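Local coordinates for protein 7,8-dihydro-6-hydroxymethylpterin pyrophosphokinase-dihydropteroate synthase (Plasmodium falciparum, PDB 6JWS) that probably makes the pterin diphosphate from hydroxymethyldihydropterin and ATP, then joins it to 4-aminobenzoate to give dihydropteroate, in folate synthesis, at residues V428-G433 with S480-N485. The protein carries 1 engineered substitution. Numbering follows the deposited sequence.
With PT1 (pteroic acid), chain I.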
ATOM      1  N   VAL B 428     -22.328   8.511  -1.730  1.00 15.31           N
ATOM      2  CA  VAL B 428     -23.199   8.888  -0.633  1.00 14.52           C
ATOM      3  C   VAL B 428     -23.021  10.375  -0.416  1.00 14.00           C
ATOM      4  O   VAL B 428     -21.926  10.899  -0.602  1.00 14.65           O
ATOM      5  CB  VAL B 428     -22.904   8.102   0.662  1.00 13.72           C
ATOM      6  CG1 VAL B 428     -23.807   8.559   1.810  1.00 13.48           C
ATOM      7  CG2 VAL B 428     -23.067   6.605   0.454  1.00 13.98           C
ATOM      8  N   ILE B 429     -24.111  11.036  -0.031  1.00 15.00           N
ATOM      9  CA  ILE B 429     -24.030  12.391   0.488  1.00 15.39           C
ATOM     10  C   ILE B 429     -24.454  12.356   1.949  1.00 15.35           C
ATOM     11  O   ILE B 429     -25.550  11.851   2.234  1.00 14.66           O
ATOM     12  CB  ILE B 429     -24.942  13.351  -0.295  1.00 16.17           C
ATOM     13  CG1 ILE B 429     -24.746  13.261  -1.808  1.00 17.08           C
ATOM     14  CG2 ILE B 429     -24.779  14.777   0.227  1.00 16.52           C
ATOM     15  CD1 ILE B 429     -23.314  13.416  -2.244  1.00 19.98           C
ATOM     16  N   ASP B 430     -23.599  12.939   2.819  1.00 14.71           N
ATOM     17  CA  ASP B 430     -23.862  13.128   4.240  1.00 15.60           C
ATOM     18  C   ASP B 430     -24.274  14.580   4.482  1.00 15.02           C
ATOM     19  O   ASP B 430     -23.466  15.509   4.382  1.00 13.61           O
ATOM     20  CB  ASP B 430     -22.661  12.742   5.118  1.00 17.31           C
ATOM     21  CG  ASP B 430     -22.947  12.612   6.621  1.00 20.54           C
ATOM     22  OD1 ASP B 430     -23.991  12.011   6.984  1.00 20.53           O
ATOM     23  OD2 ASP B 430     -22.095  13.078   7.445  1.00 23.23           O
ATOM     24  N   ILE B 431     -25.543  14.770   4.837  1.00 15.24           N
ATOM     25  CA  ILE B 431     -26.014  16.120   5.082  1.00 15.52           C
ATOM     26  C   ILE B 431     -26.147  16.297   6.588  1.00 15.53           C
ATOM     27  O   ILE B 431     -26.629  15.395   7.268  1.00 15.46           O
ATOM     28  CB  ILE B 431     -27.345  16.395   4.354  1.00 15.69           C
ATOM     29  CG1 ILE B 431     -27.706  17.882   4.400  1.00 16.78           C
ATOM     30  CG2 ILE B 431     -28.480  15.555   4.937  1.00 15.16           C
ATOM     31  CD1 ILE B 431     -28.932  18.230   3.561  1.00 17.87           C
ATOM     32  N   GLY B 432     -25.737  17.463   7.088  1.00 15.36           N
ATOM     33  CA  GLY B 432     -25.964  17.789   8.483  1.00 18.84           C
ATOM     34  C   GLY B 432     -26.253  19.274   8.703  1.00 21.98           C
ATOM     35  O   GLY B 432     -25.875  20.125   7.887  1.00 20.06           O
ATOM     36  N   GLY B 433     -26.934  19.553   9.826  1.00 24.27           N
ATOM     37  CA  GLY B 433     -27.240  20.899  10.272  1.00 29.17           C
ATOM     38  C   GLY B 433     -26.877  21.120  11.740  1.00 37.00           C
ATOM     39  O   GLY B 433     -27.254  22.132  12.330  1.00 38.02           O
ATOM     40  N   SER B 480     -27.298  10.211   3.456  1.00 14.17           N
ATOM     41  CA  SER B 480     -27.052  10.014   4.869  1.00 14.70           C
ATOM     42  C   SER B 480     -27.320  11.316   5.635  1.00 14.20           C
ATOM     43  O   SER B 480     -26.919  12.403   5.206  1.00 13.73           O
ATOM     44  CB  SER B 480     -25.619   9.542   5.048  1.00 14.69           C
ATOM     45  OG  SER B 480     -25.300   9.430   6.421  1.00 18.39           O
ATOM     46  N   ILE B 481     -27.972  11.208   6.797  1.00 14.16           N
ATOM     47  CA  ILE B 481     -28.186  12.399   7.617  1.00 14.18           C
ATOM     48  C   ILE B 481     -27.368  12.300   8.903  1.00 14.11           C
ATOM     49  O   ILE B 481     -27.520  11.356   9.668  1.00 13.94           O
ATOM     50  CB  ILE B 481     -29.676  12.693   7.890  1.00 13.80           C
ATOM     51  CG1 ILE B 481     -29.844  13.837   8.891  1.00 14.88           C
ATOM     52  CG2 ILE B 481     -30.452  11.464   8.342  1.00 14.17           C
ATOM     53  CD1 ILE B 481     -31.134  14.591   8.697  1.00 15.12           C
ATOM     54  N   ASP B 482     -26.512  13.298   9.119  1.00 14.16           N
ATOM     55  CA  ASP B 482     -25.694  13.416  10.307  1.00 13.71           C
ATOM     56  C   ASP B 482     -26.548  14.067  11.394  1.00 13.54           C
ATOM     57  O   ASP B 482     -26.557  15.299  11.528  1.00 13.81           O
ATOM     58  CB  ASP B 482     -24.451  14.253   9.988  1.00 14.82           C
ATOM     59  CG  ASP B 482     -23.402  14.342  11.094  1.00 17.27           C
ATOM     60  OD1 ASP B 482     -23.714  14.029  12.268  1.00 16.94           O
ATOM     61  OD2 ASP B 482     -22.252  14.722  10.775  1.00 20.22           O
ATOM     62  N   THR B 483     -27.257  13.231  12.156  1.00 11.99           N
ATOM     63  CA  THR B 483     -28.080  13.720  13.253  1.00 11.95           C
ATOM     64  C   THR B 483     -28.035  12.747  14.439  1.00 11.99           C
ATOM     65  O   THR B 483     -27.798  11.547  14.263  1.00 12.09           O
ATOM     66  CB  THR B 483     -29.525  13.985  12.789  1.00 11.75           C
ATOM     67  OG1 THR B 483     -30.158  14.686  13.856  1.00 11.81           O
ATOM     68  CG2 THR B 483     -30.337  12.743  12.462  1.00 10.76           C
ATOM     69  N   ILE B 484     -28.328  13.262  15.639  1.00 12.04           N
ATOM     70  CA  ILE B 484     -28.555  12.430  16.813  1.00 12.67           C
ATOM     71  C   ILE B 484     -30.006  12.615  17.255  1.00 14.04           C
ATOM     72  O   ILE B 484     -30.423  12.105  18.314  1.00 14.72           O
ATOM     73  CB  ILE B 484     -27.594  12.813  17.955  1.00 12.41           C
ATOM     74  CG1 ILE B 484     -27.837  14.248  18.445  1.00 12.13           C
ATOM     75  CG2 ILE B 484     -26.140  12.584  17.545  1.00 12.78           C
ATOM     76  CD1 ILE B 484     -26.920  14.676  19.582  1.00 11.46           C
ATOM     77  N   ASN B 485     -30.770  13.338  16.429  1.00 13.65           N
ATOM     78  CA  ASN B 485     -32.050  13.849  16.886  1.00 15.22           C
ATOM     79  C   ASN B 485     -33.205  13.031  16.319  1.00 14.57           C
ATOM     80  O   ASN B 485     -33.447  13.003  15.117  1.00 14.15           O
ATOM     81  CB  ASN B 485     -32.182  15.363  16.702  1.00 17.47           C
ATOM     82  CG  ASN B 485     -33.450  15.889  17.331  1.00 21.21           C
ATOM     83  OD1 ASN B 485     -34.518  15.856  16.710  1.00 25.67           O
ATOM     84  ND2 ASN B 485     -33.354  16.334  18.577  1.00 23.03           N
TER
HETATM   85  C2  PT1 I 801     -16.933  11.747  11.447  1.00  8.52           C
HETATM   86  C3  PT1 I 801     -17.590  13.054  11.475  1.00  8.58           C
HETATM   87  C5  PT1 I 801     -19.050  13.052  11.332  1.00  8.38           C
HETATM   88  N6  PT1 I 801     -16.918  14.222  11.617  1.00  9.25           N
HETATM   89  C7  PT1 I 801     -19.026  10.660  11.205  1.00  8.49           C
HETATM   90  N9  PT1 I 801     -19.694  11.858  11.196  1.00  8.42           N
HETATM   91  C10 PT1 I 801     -17.610  15.391  11.659  1.00  9.10           C
HETATM   92  N11 PT1 I 801     -19.709   9.464  11.083  1.00  8.25           N
HETATM   93  C12 PT1 I 801     -18.995  15.392  11.555  1.00  8.68           C
HETATM   94  C21 PT1 I 801     -10.891  18.002  14.196  1.00 11.14           C
HETATM   95  O22 PT1 I 801     -10.281  18.802  13.435  1.00 12.07           O
HETATM   96  O1  PT1 I 801     -15.603  11.672  11.579  1.00  8.65           O
HETATM   97  N4  PT1 I 801     -17.670  10.623  11.308  1.00  8.46           N
HETATM   98  N8  PT1 I 801     -19.677  14.240  11.378  1.00  8.24           N
HETATM   99  C13 PT1 I 801     -16.848  16.673  11.865  1.00  9.75           C
HETATM  100  N14 PT1 I 801     -16.347  16.703  13.267  1.00 10.13           N
HETATM  101  C15 PT1 I 801     -15.051  17.011  13.509  1.00 10.05           C
HETATM  102  C16 PT1 I 801     -14.384  16.444  14.615  1.00  9.83           C
HETATM  103  C17 PT1 I 801     -14.386  17.925  12.628  1.00  9.72           C
HETATM  104  C18 PT1 I 801     -13.025  16.775  14.837  1.00 10.20           C
HETATM  105  C19 PT1 I 801     -13.032  18.261  12.874  1.00 10.02           C
HETATM  106  C20 PT1 I 801     -12.348  17.669  13.966  1.00 10.55           C
HETATM  107  O23 PT1 I 801     -10.287  17.475  15.144  1.00 11.41           O
HETATM  108  O   HOH W   1     -28.465  17.256  10.938  1.00 18.69           O
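D430 and S480 sit side by side on the same face of two neighbouring parallel strands of the TIM barrel that carries the dihydropteroate synthase activity. S480 OG donates to D430 OD1 over 2.9 Å. The hydroxyl reaches the carboxylate on its anti side, 33° out of the plane. D430 CG lies anti to the backbone N (chi1 -167°), which carries the carboxylate along the strand toward D482. There D430 OD2 passes 3.7 Å from D482 CB. The two carboxylate planes are only 17° apart, and D430 OD2 and D482 OD2 come within 3.7 Å. R686 forms a salt bridge with D430 OD2 and a long, weak ion pair with D482 OD2. D482 turns its OD2 to the pterin of pteroic acid, 2.7 Å from N8. N502, on the next strand, hydrogen-bonds to the ligand. The backbones are joined by nearly straight bonds, such as I431 N to S480 O at 2.8 Å. On the other face of the sheet, I431 CG2 lies 4.3 Å from I481 CB, and both side chains pack on helix 448-464. At the ends of the strands, one water bridges G433 N and D482 O. S480 and R686 probably fix the position of D430 beside D482, so D430 is a second-shell neighbour of the acid that meets the pterin.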